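Local coordinates for uncharacterized NTF2-like protein (Burkholderia xenovorans LB400, PDB 3FGY) that is of unknown function but has an NTF2-like, SnoaL-like fold, whose relatives often hold small molecules in a cavity between sheet and helices, at residues 36-39 with 40-44. Sequence-based numbering, arbitrary orientation.
Sequences WIIP and GEWPL
Ile38 and Leu44 come within 6.8 Å of each other (CA to CA) where the loop closes, the chain leaving strand 34-38 at Pro39 and curling round through Gly40 and Trp42 toward strand 46-49. Pro39, with no N-H to offer, suits the point where strand pairing stops, and Gly40 takes a positive phi at which a side chain would collide with the preceding carbonyl oxygen. The indole of Trp42 packs against one side of the loop. Its CG sits between the backbone N and the carbonyl carbon (chi1 63°), which turns the ring back toward Pro39 and brings NE1 to 2.9 Å from Pro39 O. The oxygen lies in the ring plane, at the indole edge; the donor comes nearly in line with the C=O (164°), but the hydrogen bond is bent, 141° at the hydrogen. Tryptophan thus supplies both a donor and a broad apolar surface. Ile38 CG2 meets the CZ2-CE2-NE1 flank of the indole obliquely, closest at CZ2 (3.5 Å), the side chains crossing at about a right angle. Ile38 also packs against the Leu44 carbonyl oxygen, CD1 lying 3.4 Å from Leu44 O; CD1 to Leu44 CB, at 4.2 Å, is the looser apolar contact, these two side chains running side by side. Leu44 CB also lies over one indole face, toward its rim, while Leu44 O accepts a hydrogen bond from His48. Glu41 turns away to a salt bridge with Arg128 of the second subunit. This is the long loop of a β-hairpin joining antiparallel strands 34-38 and 46-49 of the NTF2-like α+β fold, with Trp42 close to an unidentified bound ligand, consistent with a pocket wall.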
loop_
_atom_site.group_PDB
_atom_site.type_symbol
_atom_site.label_atom_id
_atom_site.label_comp_id
_atom_site.label_asym_id
_atom_site.label_seq_id
_atom_site.Cartn_x
_atom_site.Cartn_y
_atom_site.Cartn_z
ATOM N N TRP A 36 7.029 12.140 -6.181
ATOM C CA TRP A 36 6.353 11.611 -4.997
ATOM C C TRP A 36 4.858 11.747 -5.207
ATOM O O TRP A 36 4.295 12.861 -5.240
ATOM C CB TRP A 36 6.832 12.373 -3.759
ATOM C CG TRP A 36 6.374 11.932 -2.400
ATOM C CD1 TRP A 36 5.246 11.206 -2.067
ATOM C CD2 TRP A 36 7.020 12.243 -1.166
ATOM N NE1 TRP A 36 5.180 11.038 -0.688
ATOM C CE2 TRP A 36 6.240 11.672 -0.118
ATOM C CE3 TRP A 36 8.179 12.948 -0.839
ATOM C CZ2 TRP A 36 6.597 11.792 1.205
ATOM C CZ3 TRP A 36 8.534 13.045 0.460
ATOM C CH2 TRP A 36 7.746 12.493 1.475
ATOM N N ILE A 37 4.217 10.590 -5.328
ATOM C CA ILE A 37 2.800 10.499 -5.659
ATOM C C ILE A 37 1.982 10.197 -4.413
ATOM O O ILE A 37 2.248 9.212 -3.706
ATOM C CB ILE A 37 2.553 9.404 -6.733
ATOM C CG1 ILE A 37 3.374 9.660 -8.020
ATOM C CG2 ILE A 37 1.066 9.259 -7.020
ATOM C CD1 ILE A 37 3.273 8.539 -9.049
ATOM N N ILE A 38 0.977 11.024 -4.152
ATOM C CA ILE A 38 0.114 10.904 -3.001
ATOM C C ILE A 38 -1.323 10.838 -3.516
ATOM O O ILE A 38 -1.793 11.762 -4.168
ATOM C CB ILE A 38 0.320 12.091 -2.037
ATOM C CG1 ILE A 38 1.793 12.154 -1.587
ATOM C CG2 ILE A 38 -0.647 11.953 -0.841
ATOM C CD1 ILE A 38 2.034 13.231 -0.518
ATOM N N PRO A 39 -2.019 9.714 -3.247
ATOM C CA PRO A 39 -3.372 9.577 -3.769
ATOM C C PRO A 39 -4.424 10.275 -2.908
ATOM O O PRO A 39 -4.116 10.793 -1.811
ATOM C CB PRO A 39 -3.599 8.064 -3.729
ATOM C CG PRO A 39 -2.899 7.618 -2.517
ATOM C CD PRO A 39 -1.647 8.530 -2.439
ATOM N N GLY A 40 -5.662 10.256 -3.405
ATOM C CA GLY A 40 -6.827 10.723 -2.677
ATOM C C GLY A 40 -7.229 12.170 -2.966
ATOM O O GLY A 40 -6.816 12.758 -3.969
ATOM N N GLU A 41 -8.037 12.723 -2.055
ATOM C CA GLU A 41 -8.545 14.109 -2.140
ATOM C C GLU A 41 -8.404 14.734 -0.776
ATOM O O GLU A 41 -9.243 14.541 0.129
ATOM C CB GLU A 41 -9.996 14.113 -2.595
ATOM C CG GLU A 41 -10.199 13.428 -3.933
ATOM C CD GLU A 41 -11.626 13.448 -4.387
ATOM O OE1 GLU A 41 -12.496 14.052 -3.705
ATOM O OE2 GLU A 41 -11.865 12.842 -5.450
ATOM N N TRP A 42 -7.269 15.406 -0.602
ATOM C CA TRP A 42 -6.887 16.003 0.654
ATOM C C TRP A 42 -5.721 16.929 0.306
ATOM O O TRP A 42 -5.221 16.884 -0.823
ATOM C CB TRP A 42 -6.522 14.960 1.701
ATOM C CG TRP A 42 -5.338 14.069 1.431
ATOM C CD1 TRP A 42 -5.160 13.188 0.382
ATOM C CD2 TRP A 42 -4.208 13.895 2.286
ATOM N NE1 TRP A 42 -3.984 12.506 0.540
ATOM C CE2 TRP A 42 -3.358 12.944 1.676
ATOM C CE3 TRP A 42 -3.801 14.485 3.485
ATOM C CZ2 TRP A 42 -2.166 12.542 2.255
ATOM C CZ3 TRP A 42 -2.602 14.091 4.042
ATOM C CH2 TRP A 42 -1.816 13.104 3.445
ATOM N N PRO A 43 -5.343 17.828 1.231
ATOM C CA PRO A 43 -4.361 18.873 0.844
ATOM C C PRO A 43 -3.022 18.408 0.264
ATOM O O PRO A 43 -2.411 19.166 -0.513
ATOM C CB PRO A 43 -4.157 19.650 2.147
ATOM C CG PRO A 43 -5.450 19.505 2.853
ATOM C CD PRO A 43 -5.860 18.064 2.583
ATOM N N LEU A 44 -2.552 17.210 0.617
ATOM C CA LEU A 44 -1.245 16.743 0.150
ATOM C C LEU A 44 -1.308 15.875 -1.076
ATOM O O LEU A 44 -0.244 15.473 -1.595
ATOM C CB LEU A 44 -0.485 16.037 1.270
ATOM C CG LEU A 44 -0.320 16.807 2.585
ATOM C CD1 LEU A 44 0.592 16.008 3.536
ATOM C CD2 LEU A 44 0.160 18.257 2.369
#